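Local coordinates for bifunctional enzyme IspD/IspF (Campylobacter jejuni, PDB 1W55), which catalyses two non-consecutive steps of isoprenoid precursor synthesis, transferring the cytidylyl group of CTP to methylerythritol phosphate and cyclising the later phosphorylated intermediate with release of CMP, at residues F47-V52 against N66-E71; S5-A10 against E90-S95; I210-G215 against S360-Y365; E299-D304 against E333-V338. All blocks are in the same frame, centred on the assembly; numbering follows the deposited sequence.

In the fold
Two enzymes on one chain make two separate sets of nested loops. From the N terminus, strand 4-9 opens contact 2, which closes only when strand 91-96 comes to lie beside it; contact 1, joining strands 50-54 and 68-71, is nested inside that loop. The two touch directly, since V51 N and V51 O pair with L6 O and M8 N, and they belong to one cytidylyltransferase sheet. Contact 3 follows in series, tying the first strand of the cyclodiphosphate synthase part to its last, 354-365. Contact 4 is nested within it, and strands 354-365 and 298-308 run side by side. The centres of contacts 2 and 4 are about 44 Å apart.

Contact 1: F47-V52 against N66-E71; sequences FKKIVV and NYEFIE
K49 is the first residue of 47-52 to reach across, and it does so with the end of its chain. The bends beyond CG (chi3 -93°) bring NZ to the syn side of the E68 carboxylate, 2.8 Å from OE1 and somewhat out of its plane, in a salt bridge; a weak bond links the same NZ to L86 O. I50 follows. Its CG2 branch, anti to the backbone N, lies against the Y67 ring at CD2 (3.5 Å), a ring whose other neighbours include L35 and T38 of helix 33-42. A water takes the I50 N-H and gives a weak bond to N66 O, while I50 O receives E68 N at 2.8 Å. V51 sits on the same face as E68; its CG1 branch meets I70 CG2 at 3.8 Å, and its own N-H and C=O serve strand 4-9 on the other side. V52 turns to the opposite face, where its CB lies beside F69 CD2 (3.8 Å), the two side chains pointing the same way. Its backbone closes the ladder, V52 N giving to E68 O at 2.8 Å and V52 O receiving I70 N at 3.0 Å. Two parallel neighbours joined through helix 57-61 form a beta-alpha-beta crossover, the repeating element of the Rossmann-like sheet in GT-A nucleotidyltransferases.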
loop_
_atom_site.group_PDB
_atom_site.type_symbol
_atom_site.label_atom_id
_atom_site.label_comp_id
_atom_site.label_asym_id
_atom_site.label_seq_id
_atom_site.Cartn_x
_atom_site.Cartn_y
_atom_site.Cartn_z
ATOM N N PHE A 47 4.769 35.636 4.932
ATOM C CA PHE A 47 5.659 36.372 5.830
ATOM C C PHE A 47 6.300 37.554 5.123
ATOM O O PHE A 47 6.679 37.453 3.954
ATOM C CB PHE A 47 6.751 35.460 6.394
ATOM C CG PHE A 47 6.229 34.345 7.251
ATOM C CD1 PHE A 47 6.122 33.049 6.738
ATOM C CD2 PHE A 47 5.858 34.580 8.574
ATOM C CE1 PHE A 47 5.645 32.001 7.528
ATOM C CE2 PHE A 47 5.385 33.546 9.374
ATOM C CZ PHE A 47 5.279 32.250 8.856
ATOM N N LYS A 48 6.421 38.662 5.854
ATOM C CA LYS A 48 7.035 39.893 5.364
ATOM C C LYS A 48 8.507 39.696 5.033
ATOM O O LYS A 48 9.039 40.276 4.077
ATOM C CB LYS A 48 6.894 40.999 6.414
ATOM C CG LYS A 48 6.931 42.397 5.833
ATOM C CD LYS A 48 7.485 43.391 6.831
ATOM C CE LYS A 48 7.511 44.804 6.262
ATOM N NZ LYS A 48 7.306 45.793 7.359
ATOM N N LYS A 49 9.158 38.874 5.842
ATOM C CA LYS A 49 10.566 38.574 5.694
ATOM C C LYS A 49 10.781 37.175 6.259
ATOM O O LYS A 49 10.077 36.756 7.188
ATOM C CB LYS A 49 11.391 39.604 6.469
ATOM C CG LYS A 49 12.843 39.698 6.044
ATOM C CD LYS A 49 13.627 40.627 6.950
ATOM C CE LYS A 49 13.655 42.047 6.395
ATOM N NZ LYS A 49 15.035 42.608 6.355
ATOM N N ILE A 50 11.725 36.444 5.673
ATOM C CA ILE A 50 12.144 35.151 6.202
ATOM C C ILE A 50 13.649 35.159 6.466
ATOM O O ILE A 50 14.456 35.373 5.558
ATOM C CB ILE A 50 11.719 33.985 5.266
ATOM C CG1 ILE A 50 10.202 34.000 5.076
ATOM C CG2 ILE A 50 12.143 32.648 5.857
ATOM C CD1 ILE A 50 9.703 33.272 3.839
ATOM N N VAL A 51 14.012 34.947 7.725
ATOM C CA VAL A 51 15.412 34.931 8.133
ATOM C C VAL A 51 15.823 33.530 8.573
ATOM O O VAL A 51 15.073 32.837 9.255
ATOM C CB VAL A 51 15.692 35.980 9.249
ATOM C CG1 VAL A 51 17.178 35.991 9.649
ATOM C CG2 VAL A 51 15.254 37.379 8.792
ATOM N N VAL A 52 17.004 33.108 8.149
ATOM C CA VAL A 52 17.576 31.840 8.591
ATOM C C VAL A 52 18.935 32.106 9.234
ATOM O O VAL A 52 19.820 32.681 8.607
ATOM C CB VAL A 52 17.764 30.843 7.417
ATOM C CG1 VAL A 52 18.319 29.504 7.918
ATOM C CG2 VAL A 52 16.462 30.635 6.648
ATOM N N ASN A 66 15.571 33.039 -1.737
ATOM C CA ASN A 66 14.324 33.489 -1.109
ATOM C C ASN A 66 14.403 33.974 0.339
ATOM O O ASN A 66 13.434 34.533 0.854
ATOM C CB ASN A 66 13.259 32.388 -1.195
ATOM C CG ASN A 66 12.746 32.181 -2.608
ATOM O OD1 ASN A 66 12.693 33.121 -3.406
ATOM N ND2 ASN A 66 12.368 30.947 -2.925
ATOM N N TYR A 67 15.530 33.753 1.009
ATOM C CA TYR A 67 15.608 34.088 2.429
ATOM C C TYR A 67 16.783 34.975 2.741
ATOM O O TYR A 67 17.749 35.049 1.985
ATOM C CB TYR A 67 15.704 32.828 3.299
ATOM C CG TYR A 67 14.813 31.688 2.875
ATOM C CD1 TYR A 67 15.348 30.430 2.617
ATOM C CD2 TYR A 67 13.439 31.862 2.737
ATOM C CE1 TYR A 67 14.539 29.380 2.235
ATOM C CE2 TYR A 67 12.621 30.815 2.346
ATOM C CZ TYR A 67 13.181 29.579 2.092
ATOM O OH TYR A 67 12.382 28.526 1.705
ATOM N N GLU A 68 16.700 35.645 3.877
ATOM C CA GLU A 68 17.857 36.359 4.389
ATOM C C GLU A 68 18.607 35.450 5.346
ATOM O O GLU A 68 18.012 34.831 6.233
ATOM C CB GLU A 68 17.438 37.659 5.064
ATOM C CG GLU A 68 17.016 38.719 4.059
ATOM C CD GLU A 68 16.862 40.095 4.675
ATOM O OE1 GLU A 68 15.777 40.689 4.495
ATOM O OE2 GLU A 68 17.822 40.580 5.326
ATOM N N PHE A 69 19.911 35.351 5.141
ATOM C CA PHE A 69 20.752 34.552 6.009
ATOM C C PHE A 69 21.556 35.452 6.927
ATOM O O PHE A 69 21.999 36.529 6.523
ATOM C CB PHE A 69 21.677 33.667 5.185
ATOM C CG PHE A 69 20.956 32.597 4.432
ATOM C CD1 PHE A 69 20.555 32.811 3.108
ATOM C CD2 PHE A 69 20.662 31.380 5.044
ATOM C CE1 PHE A 69 19.879 31.823 2.402
ATOM C CE2 PHE A 69 19.975 30.379 4.353
ATOM C CZ PHE A 69 19.583 30.594 3.029
ATOM N N ILE A 70 21.734 35.004 8.166
ATOM C CA ILE A 70 22.542 35.721 9.124
ATOM C C ILE A 70 23.365 34.729 9.946
ATOM O O ILE A 70 22.890 33.639 10.278
ATOM C CB ILE A 70 21.642 36.624 10.009
ATOM C CG1 ILE A 70 22.493 37.653 10.762
ATOM C CG2 ILE A 70 20.761 35.787 10.957
ATOM C CD1 ILE A 70 21.741 38.921 11.102
ATOM N N GLU A 71 24.607 35.108 10.241
ATOM C CA GLU A 71 25.535 34.265 10.989
ATOM C C GLU A 71 24.982 34.044 12.390
ATOM O O GLU A 71 24.529 34.987 13.027
ATOM C CB GLU A 71 26.935 34.910 11.044
ATOM C CG GLU A 71 28.040 34.018 11.609
ATOM C CD GLU A 71 28.388 32.813 10.730
ATOM O OE1 GLU A 71 28.179 32.868 9.494
ATOM O OE2 GLU A 71 28.898 31.801 11.273
HETATM O O HOH W 1 12.835 37.155 2.862
#

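Contact 2: S5-A10 against E90-S95; sequences SLIMLA and EFVMVS. With C (cytidine-5'-monophosphate), chain D.
L9 is engaged on two sides at once: its N-H bonds S95 O across the sheet at 2.8 Å, while its carbonyl receives O3' of the bound cytidine monophosphate at 2.6 Å. A parallel ladder leads up to this point, in which S5 and I7 each donate their N-H and accept at their C=O; the I7 N to M93 O bond, 2.8 Å long, is nearly straight at 172°. The face carrying I7, V92 and V94 is packed with branched chains. I7 CD1 meets V92 CG2 at 3.8 Å, L9 CD1 meets V94 CG1 at 3.6 Å, and L80 and A83 of helix 76-84 pack over I7. On the other face the CD1 branch of L6 touches M93 CG at 3.8 Å, and the doubly bent chain of M8 (chi2 -59°) brings SD towards S95 CB. S5 OG, at the far end, bonds S89 OG. T53, S79 and K191 are among the residues that share the nucleotide, and the sheet probably presents the L9 carbonyl to O3' in a fixed position.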
loop_
_atom_site.group_PDB
_atom_site.type_symbol
_atom_site.label_atom_id
_atom_site.label_comp_id
_atom_site.label_asym_id
_atom_site.label_seq_id
_atom_site.Cartn_x
_atom_site.Cartn_y
_atom_site.Cartn_z
ATOM N N SER A 5 6.784 38.258 10.441
ATOM C CA SER A 5 7.972 37.726 9.776
ATOM C C SER A 5 8.305 36.348 10.355
ATOM O O SER A 5 7.694 35.917 11.328
ATOM C CB SER A 5 9.160 38.675 9.943
ATOM O OG SER A 5 8.920 39.917 9.310
ATOM N N LEU A 6 9.257 35.655 9.734
ATOM C CA LEU A 6 9.652 34.324 10.175
ATOM C C LEU A 6 11.161 34.266 10.397
ATOM O O LEU A 6 11.934 34.699 9.534
ATOM C CB LEU A 6 9.201 33.248 9.168
ATOM C CG LEU A 6 9.653 31.794 9.415
ATOM C CD1 LEU A 6 8.993 31.223 10.663
ATOM C CD2 LEU A 6 9.394 30.877 8.204
ATOM N N ILE A 7 11.567 33.766 11.569
ATOM C CA ILE A 7 12.970 33.444 11.821
ATOM C C ILE A 7 13.118 31.940 12.016
ATOM O O ILE A 7 12.535 31.356 12.941
ATOM C CB ILE A 7 13.536 34.202 13.049
ATOM C CG1 ILE A 7 13.479 35.725 12.842
ATOM C CG2 ILE A 7 14.971 33.739 13.343
ATOM C CD1 ILE A 7 13.856 36.534 14.104
ATOM N N MET A 8 13.884 31.315 11.124
ATOM C CA MET A 8 14.221 29.900 11.249
ATOM C C MET A 8 15.585 29.781 11.911
ATOM O O MET A 8 16.571 30.341 11.435
ATOM C CB MET A 8 14.223 29.204 9.878
ATOM C CG MET A 8 12.872 29.200 9.151
ATOM S SD MET A 8 11.517 28.401 10.062
ATOM C CE MET A 8 12.136 26.699 10.195
ATOM N N LEU A 9 15.641 29.054 13.016
ATOM C CA LEU A 9 16.888 28.934 13.763
ATOM C C LEU A 9 17.632 27.673 13.326
ATOM O O LEU A 9 17.203 26.576 13.625
ATOM C CB LEU A 9 16.605 28.936 15.277
ATOM C CG LEU A 9 16.063 30.262 15.843
ATOM C CD1 LEU A 9 15.626 30.094 17.268
ATOM C CD2 LEU A 9 17.096 31.405 15.745
ATOM N N ALA A 10 18.750 27.844 12.631
ATOM C CA ALA A 10 19.424 26.729 11.967
ATOM C C ALA A 10 20.944 26.766 12.126
ATOM O O ALA A 10 21.657 26.089 11.383
ATOM C CB ALA A 10 19.058 26.711 10.481
ATOM N N GLU A 90 5.364 43.869 13.409
ATOM C CA GLU A 90 4.846 43.770 14.774
ATOM C C GLU A 90 5.047 42.381 15.397
ATOM O O GLU A 90 5.346 42.260 16.591
ATOM C CB GLU A 90 3.352 44.133 14.821
ATOM C CG GLU A 90 2.849 44.460 16.229
ATOM C CD GLU A 90 1.341 44.674 16.325
ATOM O OE1 GLU A 90 0.671 44.827 15.281
ATOM O OE2 GLU A 90 0.817 44.694 17.464
ATOM N N PHE A 91 4.844 41.344 14.589
ATOM C CA PHE A 91 4.947 39.973 15.072
ATOM C C PHE A 91 6.076 39.226 14.392
ATOM O O PHE A 91 6.460 39.537 13.255
ATOM C CB PHE A 91 3.630 39.234 14.876
ATOM C CG PHE A 91 2.487 39.844 15.626
ATOM C CD1 PHE A 91 1.611 40.726 14.985
ATOM C CD2 PHE A 91 2.290 39.555 16.976
ATOM C CE1 PHE A 91 0.550 41.310 15.680
ATOM C CE2 PHE A 91 1.235 40.131 17.682
ATOM C CZ PHE A 91 0.361 41.013 17.032
ATOM N N VAL A 92 6.611 38.247 15.110
ATOM C CA VAL A 92 7.613 37.352 14.554
ATOM C C VAL A 92 7.333 35.914 14.971
ATOM O O VAL A 92 7.136 35.615 16.154
ATOM C CB VAL A 92 9.066 37.793 14.913
ATOM C CG1 VAL A 92 9.310 37.750 16.416
ATOM C CG2 VAL A 92 10.097 36.946 14.157
ATOM N N MET A 93 7.285 35.031 13.979
ATOM C CA MET A 93 7.279 33.598 14.247
ATOM C C MET A 93 8.720 33.091 14.280
ATOM O O MET A 93 9.529 33.403 13.396
ATOM C CB MET A 93 6.469 32.846 13.191
ATOM C CG MET A 93 6.379 31.353 13.451
ATOM S SD MET A 93 5.144 30.564 12.420
ATOM C CE MET A 93 3.733 30.759 13.488
ATOM N N VAL A 94 9.030 32.310 15.306
ATOM C CA VAL A 94 10.362 31.755 15.482
ATOM C C VAL A 94 10.254 30.243 15.599
ATOM O O VAL A 94 9.378 29.736 16.289
ATOM C CB VAL A 94 11.057 32.320 16.737
ATOM C CG1 VAL A 94 12.484 31.766 16.863
ATOM C CG2 VAL A 94 11.083 33.850 16.709
ATOM N N SER A 95 11.146 29.524 14.928
ATOM C CA SER A 95 11.090 28.068 14.926
ATOM C C SER A 95 12.457 27.407 14.785
ATOM O O SER A 95 13.316 27.893 14.050
ATOM C CB SER A 95 10.150 27.578 13.816
ATOM O OG SER A 95 9.655 26.277 14.084
HETATM O OP3 C D . 17.736 22.433 20.846
HETATM P P C D . 18.764 23.537 20.797
HETATM O OP1 C D . 20.173 23.017 20.668
HETATM O OP2 C D . 18.561 24.634 21.818
HETATM O "O5'" C D . 18.547 24.225 19.355
HETATM C "C5'" C D . 17.313 24.821 18.982
HETATM C "C4'" C D . 17.450 25.493 17.616
HETATM O "O4'" C D . 18.273 26.664 17.688
HETATM C "C3'" C D . 18.076 24.584 16.576
HETATM O "O3'" C D . 17.282 24.685 15.408
HETATM C "C2'" C D . 19.455 25.154 16.326
HETATM O "O2'" C D . 19.900 24.969 14.987
HETATM C "C1'" C D . 19.268 26.624 16.665
HETATM N N1 C D . 20.513 27.205 17.164
HETATM C C2 C D . 20.989 28.383 16.563
HETATM O O2 C D . 20.347 28.920 15.621
HETATM N N3 C D . 22.139 28.920 17.020
HETATM C C4 C D . 22.842 28.335 18.027
HETATM N N4 C D . 24.003 28.893 18.461
HETATM C C5 C D . 22.383 27.167 18.627
HETATM C C6 C D . 21.195 26.613 18.169
#

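Contact 3: I210-G215 against S360-Y365; sequences IFTGNG and SVNLKY
F211 and L363 form the tight part of this antiparallel pairing, exchanging two backbone bonds, F211 N to L363 O at 2.7 Å and L363 N to F211 O at 2.8 Å. Beyond them the F211 ring turns its edge to the face of Y365 in an offset edge-to-face pair, the centroids 5.5 Å apart and the planes at 61°; Y365 OH lies near the plane of the F211 ring, 3.3 Å from F211 CZ. F298 meets both rings, so the aromatic group is shared with strand 298-308. G213 and V361 make the next hydrogen-bonded pair with longer bonds, 3.0 Å from G213 N to V361 O, and L253 and I257 of helix 248-260 cover V361.

The other face is more polar and lies against the third and fourth subunits. A water beside T212 OG1 donates to V361 O at 2.8 Å, and the amide of N362 crosses the CG2 branch of I210 at about a right angle, N362 CG lying 3.8 Å from I210 CG2. N362 ND2 bonds I210 O of the fourth subunit, N214 ND2 of that subunit donates to S360 OG, and K364 NZ forms a salt bridge with its E209. The chemistry therefore splits by face: aliphatic side chains pack on helix 248-260 and the aromatics on F298, whereas side-chain amides, backbone groups and a salt bridge join the subunits.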
loop_
_atom_site.group_PDB
_atom_site.type_symbol
_atom_site.label_atom_id
_atom_site.label_comp_id
_atom_site.label_asym_id
_atom_site.label_seq_id
_atom_site.Cartn_x
_atom_site.Cartn_y
_atom_site.Cartn_z
ATOM N N ILE A 210 22.363 11.064 -7.895
ATOM C CA ILE A 210 23.751 10.672 -7.748
ATOM C C ILE A 210 24.651 11.713 -8.427
ATOM O O ILE A 210 24.389 12.114 -9.562
ATOM C CB ILE A 210 23.979 9.225 -8.290
ATOM C CG1 ILE A 210 23.202 8.225 -7.423
ATOM C CG2 ILE A 210 25.466 8.870 -8.325
ATOM C CD1 ILE A 210 23.241 6.772 -7.925
ATOM N N PHE A 211 25.692 12.147 -7.712
ATOM C CA PHE A 211 26.566 13.223 -8.173
ATOM C C PHE A 211 27.917 12.708 -8.637
ATOM O O PHE A 211 28.555 11.901 -7.942
ATOM C CB PHE A 211 26.769 14.245 -7.052
ATOM C CG PHE A 211 25.529 14.994 -6.694
ATOM C CD1 PHE A 211 24.435 14.333 -6.141
ATOM C CD2 PHE A 211 25.457 16.369 -6.895
ATOM C CE1 PHE A 211 23.284 15.023 -5.813
ATOM C CE2 PHE A 211 24.312 17.069 -6.569
ATOM C CZ PHE A 211 23.219 16.398 -6.036
ATOM N N THR A 212 28.351 13.186 -9.801
ATOM C CA THR A 212 29.628 12.780 -10.385
ATOM C C THR A 212 30.731 13.751 -9.994
ATOM O O THR A 212 30.496 14.954 -9.936
ATOM C CB THR A 212 29.561 12.714 -11.952
ATOM O OG1 THR A 212 30.874 12.442 -12.462
ATOM C CG2 THR A 212 29.278 14.097 -12.581
ATOM N N GLY A 213 31.928 13.222 -9.754
ATOM C CA GLY A 213 33.111 14.039 -9.535
ATOM C C GLY A 213 34.270 13.569 -10.399
ATOM O O GLY A 213 34.437 12.369 -10.634
ATOM N N ASN A 214 35.062 14.513 -10.898
ATOM C CA ASN A 214 36.305 14.169 -11.581
ATOM C C ASN A 214 37.499 14.795 -10.865
ATOM O O ASN A 214 37.357 15.773 -10.152
ATOM C CB ASN A 214 36.262 14.526 -13.085
ATOM C CG ASN A 214 36.196 16.022 -13.352
ATOM O OD1 ASN A 214 37.046 16.782 -12.906
ATOM N ND2 ASN A 214 35.198 16.444 -14.118
ATOM N N GLY A 215 38.668 14.206 -11.045
ATOM C CA GLY A 215 39.877 14.707 -10.445
ATOM C C GLY A 215 40.987 14.420 -11.419
ATOM O O GLY A 215 41.066 13.332 -12.003
ATOM N N SER A 360 37.508 9.223 -10.943
ATOM C CA SER A 360 36.064 9.406 -11.034
ATOM C C SER A 360 35.395 8.833 -9.790
ATOM O O SER A 360 35.754 7.755 -9.300
ATOM C CB SER A 360 35.454 8.738 -12.273
ATOM O OG SER A 360 36.197 9.040 -13.428
ATOM N N VAL A 361 34.376 9.540 -9.337
ATOM C CA VAL A 361 33.674 9.207 -8.113
ATOM C C VAL A 361 32.163 9.399 -8.356
ATOM O O VAL A 361 31.760 10.250 -9.150
ATOM C CB VAL A 361 34.235 10.148 -7.031
ATOM C CG1 VAL A 361 33.175 10.748 -6.150
ATOM C CG2 VAL A 361 35.382 9.482 -6.289
ATOM N N ASN A 362 31.341 8.568 -7.720
ATOM C CA ASN A 362 29.902 8.776 -7.676
ATOM C C ASN A 362 29.508 8.913 -6.208
ATOM O O ASN A 362 29.915 8.108 -5.367
ATOM C CB ASN A 362 29.145 7.615 -8.342
ATOM C CG ASN A 362 28.777 7.902 -9.801
ATOM O OD1 ASN A 362 29.079 8.967 -10.341
ATOM N ND2 ASN A 362 28.105 6.955 -10.432
ATOM N N LEU A 363 28.756 9.967 -5.907
ATOM C CA LEU A 363 28.265 10.242 -4.567
ATOM C C LEU A 363 26.745 10.164 -4.587
ATOM O O LEU A 363 26.108 10.630 -5.540
ATOM C CB LEU A 363 28.620 11.670 -4.161
ATOM C CG LEU A 363 29.967 12.129 -3.636
ATOM C CD1 LEU A 363 29.807 13.611 -3.180
ATOM C CD2 LEU A 363 30.474 11.224 -2.490
ATOM N N LYS A 364 26.173 9.597 -3.530
ATOM C CA LYS A 364 24.729 9.645 -3.308
ATOM C C LYS A 364 24.491 10.354 -1.983
ATOM O O LYS A 364 25.445 10.630 -1.249
ATOM C CB LYS A 364 24.155 8.237 -3.231
ATOM C CG LYS A 364 24.609 7.482 -2.005
ATOM C CD LYS A 364 24.102 6.061 -1.992
ATOM C CE LYS A 364 24.672 5.307 -0.800
ATOM N NZ LYS A 364 23.924 4.060 -0.495
ATOM N N TYR A 365 23.229 10.638 -1.678
ATOM C CA TYR A 365 22.868 11.174 -0.367
ATOM C C TYR A 365 22.931 10.092 0.692
ATOM O O TYR A 365 22.456 8.974 0.485
ATOM C CB TYR A 365 21.461 11.779 -0.381
ATOM C CG TYR A 365 21.325 12.985 -1.273
ATOM C CD1 TYR A 365 20.300 13.057 -2.217
ATOM C CD2 TYR A 365 22.199 14.063 -1.165
ATOM C CE1 TYR A 365 20.143 14.168 -3.036
ATOM C CE2 TYR A 365 22.060 15.187 -1.997
ATOM C CZ TYR A 365 21.027 15.218 -2.933
ATOM O OH TYR A 365 20.864 16.308 -3.756
HETATM O O HOH W 2 31.354 10.087 -11.918
#

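Contact 4: E299-D304 against E333-V338; sequences ELINID and EFRINV
R335 and I301 meet within a beta-alpha-beta unit, where its second strand begins; helix 318-329 connects strand 298-308 to its parallel neighbour 336-341 in the synthase sheet. The backbone bonds are few: I303 N gives to R335 O at 2.8 Å, and N337 N reaches I303 O at 3.0 Å by a more bent path (136°). Apolar contact is limited to one face, where I303 CD1 and I336 CD1 lie side by side at 3.6 Å, with L331 and L329 around them. Polar side chains do the rest. N337 ND2 bonds OD1 of D304 at 3.1 Å, from the syn side though 29° out of the carboxylate plane, while N337 OD1 accepts from G264 N of the fourth subunit and D304 OD2 is held by K339 and by N214 N of that subunit. R335, extended from CG to NE, runs past the carbonyl of I301 and uses the edge of its guanidinium: NH1, which also makes a salt bridge with E209 OE2 of the fourth subunit, lies 2.7 Å from I301 O, in the carbonyl plane and on a lone pair.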
loop_
_atom_site.group_PDB
_atom_site.type_symbol
_atom_site.label_atom_id
_atom_site.label_comp_id
_atom_site.label_asym_id
_atom_site.label_seq_id
_atom_site.Cartn_x
_atom_site.Cartn_y
_atom_site.Cartn_z
ATOM N N GLU A 299 27.574 10.444 0.544
ATOM C CA GLU A 299 28.210 9.163 0.796
ATOM C C GLU A 299 28.732 8.616 -0.541
ATOM O O GLU A 299 28.055 8.728 -1.564
ATOM C CB GLU A 299 27.161 8.215 1.385
ATOM C CG GLU A 299 27.665 6.843 1.765
ATOM C CD GLU A 299 26.593 5.990 2.432
ATOM O OE1 GLU A 299 25.447 6.484 2.614
ATOM O OE2 GLU A 299 26.901 4.818 2.758
ATOM N N LEU A 300 29.925 8.028 -0.524
ATOM C CA LEU A 300 30.520 7.457 -1.723
ATOM C C LEU A 300 29.843 6.160 -2.170
ATOM O O LEU A 300 29.504 5.312 -1.353
ATOM C CB LEU A 300 32.023 7.221 -1.522
ATOM C CG LEU A 300 32.961 8.418 -1.754
ATOM C CD1 LEU A 300 34.314 8.161 -1.102
ATOM C CD2 LEU A 300 33.146 8.734 -3.238
ATOM N N ILE A 301 29.657 6.016 -3.477
ATOM C CA ILE A 301 29.221 4.741 -4.029
ATOM C C ILE A 301 30.443 3.997 -4.526
ATOM O O ILE A 301 30.634 2.830 -4.184
ATOM C CB ILE A 301 28.181 4.917 -5.172
ATOM C CG1 ILE A 301 26.833 5.387 -4.606
ATOM C CG2 ILE A 301 28.018 3.610 -5.946
ATOM C CD1 ILE A 301 25.817 5.769 -5.673
ATOM N N ASN A 302 31.283 4.656 -5.323
ATOM C CA ASN A 302 32.462 3.967 -5.849
ATOM C C ASN A 302 33.515 4.926 -6.339
ATOM O O ASN A 302 33.238 6.112 -6.515
ATOM C CB ASN A 302 32.085 2.978 -6.966
ATOM C CG ASN A 302 31.873 3.664 -8.321
ATOM O OD1 ASN A 302 31.003 4.518 -8.464
ATOM N ND2 ASN A 302 32.683 3.295 -9.310
ATOM N N ILE A 303 34.718 4.390 -6.552
ATOM C CA ILE A 303 35.868 5.138 -7.013
ATOM C C ILE A 303 36.514 4.376 -8.163
ATOM O O ILE A 303 36.730 3.162 -8.070
ATOM C CB ILE A 303 36.883 5.294 -5.867
ATOM C CG1 ILE A 303 36.375 6.304 -4.839
ATOM C CG2 ILE A 303 38.281 5.698 -6.393
ATOM C CD1 ILE A 303 36.917 6.044 -3.442
ATOM N N ASP A 304 36.798 5.083 -9.253
ATOM C CA ASP A 304 37.599 4.499 -10.331
ATOM C C ASP A 304 38.696 5.458 -10.739
ATOM O O ASP A 304 38.481 6.677 -10.844
ATOM C CB ASP A 304 36.744 4.091 -11.534
ATOM C CG ASP A 304 37.502 3.208 -12.508
ATOM O OD1 ASP A 304 38.429 2.470 -12.084
ATOM O OD2 ASP A 304 37.253 3.188 -13.727
ATOM N N GLU A 333 35.949 -2.626 0.177
ATOM C CA GLU A 333 37.007 -2.743 -0.815
ATOM C C GLU A 333 36.546 -2.848 -2.261
ATOM O O GLU A 333 37.189 -2.292 -3.150
ATOM C CB GLU A 333 37.878 -3.957 -0.488
ATOM C CG GLU A 333 39.181 -3.626 0.215
ATOM C CD GLU A 333 39.753 -4.818 0.985
ATOM O OE1 GLU A 333 40.011 -4.677 2.209
ATOM O OE2 GLU A 333 39.938 -5.897 0.368
ATOM N N PHE A 334 35.442 -3.555 -2.501
ATOM C CA PHE A 334 34.958 -3.748 -3.868
ATOM C C PHE A 334 34.569 -2.448 -4.589
ATOM O O PHE A 334 34.467 -2.433 -5.811
ATOM C CB PHE A 334 33.797 -4.749 -3.916
ATOM C CG PHE A 334 32.468 -4.182 -3.470
ATOM C CD1 PHE A 334 31.579 -3.640 -4.398
ATOM C CD2 PHE A 334 32.083 -4.240 -2.132
ATOM C CE1 PHE A 334 30.334 -3.134 -3.992
ATOM C CE2 PHE A 334 30.852 -3.747 -1.718
ATOM C CZ PHE A 334 29.974 -3.187 -2.648
ATOM N N ARG A 335 34.349 -1.383 -3.823
ATOM C CA ARG A 335 33.943 -0.085 -4.363
ATOM C C ARG A 335 35.099 0.752 -4.926
ATOM O O ARG A 335 34.864 1.864 -5.383
ATOM C CB ARG A 335 33.228 0.732 -3.284
ATOM C CG ARG A 335 31.916 0.147 -2.854
ATOM C CD ARG A 335 31.291 0.847 -1.673
ATOM N NE ARG A 335 30.027 0.193 -1.340
ATOM C CZ ARG A 335 28.906 0.284 -2.059
ATOM N NH1 ARG A 335 28.849 1.041 -3.167
ATOM N NH2 ARG A 335 27.825 -0.375 -1.656
ATOM N N ILE A 336 36.329 0.227 -4.863
ATOM C CA ILE A 336 37.538 0.957 -5.274
ATOM C C ILE A 336 38.236 0.209 -6.396
ATOM O O ILE A 336 38.459 -1.005 -6.292
ATOM C CB ILE A 336 38.576 1.091 -4.097
ATOM C CG1 ILE A 336 37.908 1.324 -2.728
ATOM C CG2 ILE A 336 39.645 2.128 -4.438
ATOM C CD1 ILE A 336 37.121 2.586 -2.600
ATOM N N ASN A 337 38.633 0.937 -7.434
ATOM C CA ASN A 337 39.368 0.344 -8.547
ATOM C C ASN A 337 40.483 1.261 -9.040
ATOM O O ASN A 337 40.261 2.450 -9.286
ATOM C CB ASN A 337 38.424 0.001 -9.696
ATOM C CG ASN A 337 39.055 -0.953 -10.705
ATOM O OD1 ASN A 337 39.148 -2.162 -10.466
ATOM N ND2 ASN A 337 39.483 -0.414 -11.840
ATOM N N VAL A 338 41.679 0.705 -9.198
ATOM C CA VAL A 338 42.820 1.478 -9.675
ATOM C C VAL A 338 43.365 0.846 -10.941
ATOM O O VAL A 338 43.692 -0.344 -10.949
ATOM C CB VAL A 338 43.930 1.584 -8.595
ATOM C CG1 VAL A 338 45.158 2.332 -9.134
ATOM C CG2 VAL A 338 43.391 2.280 -7.338
#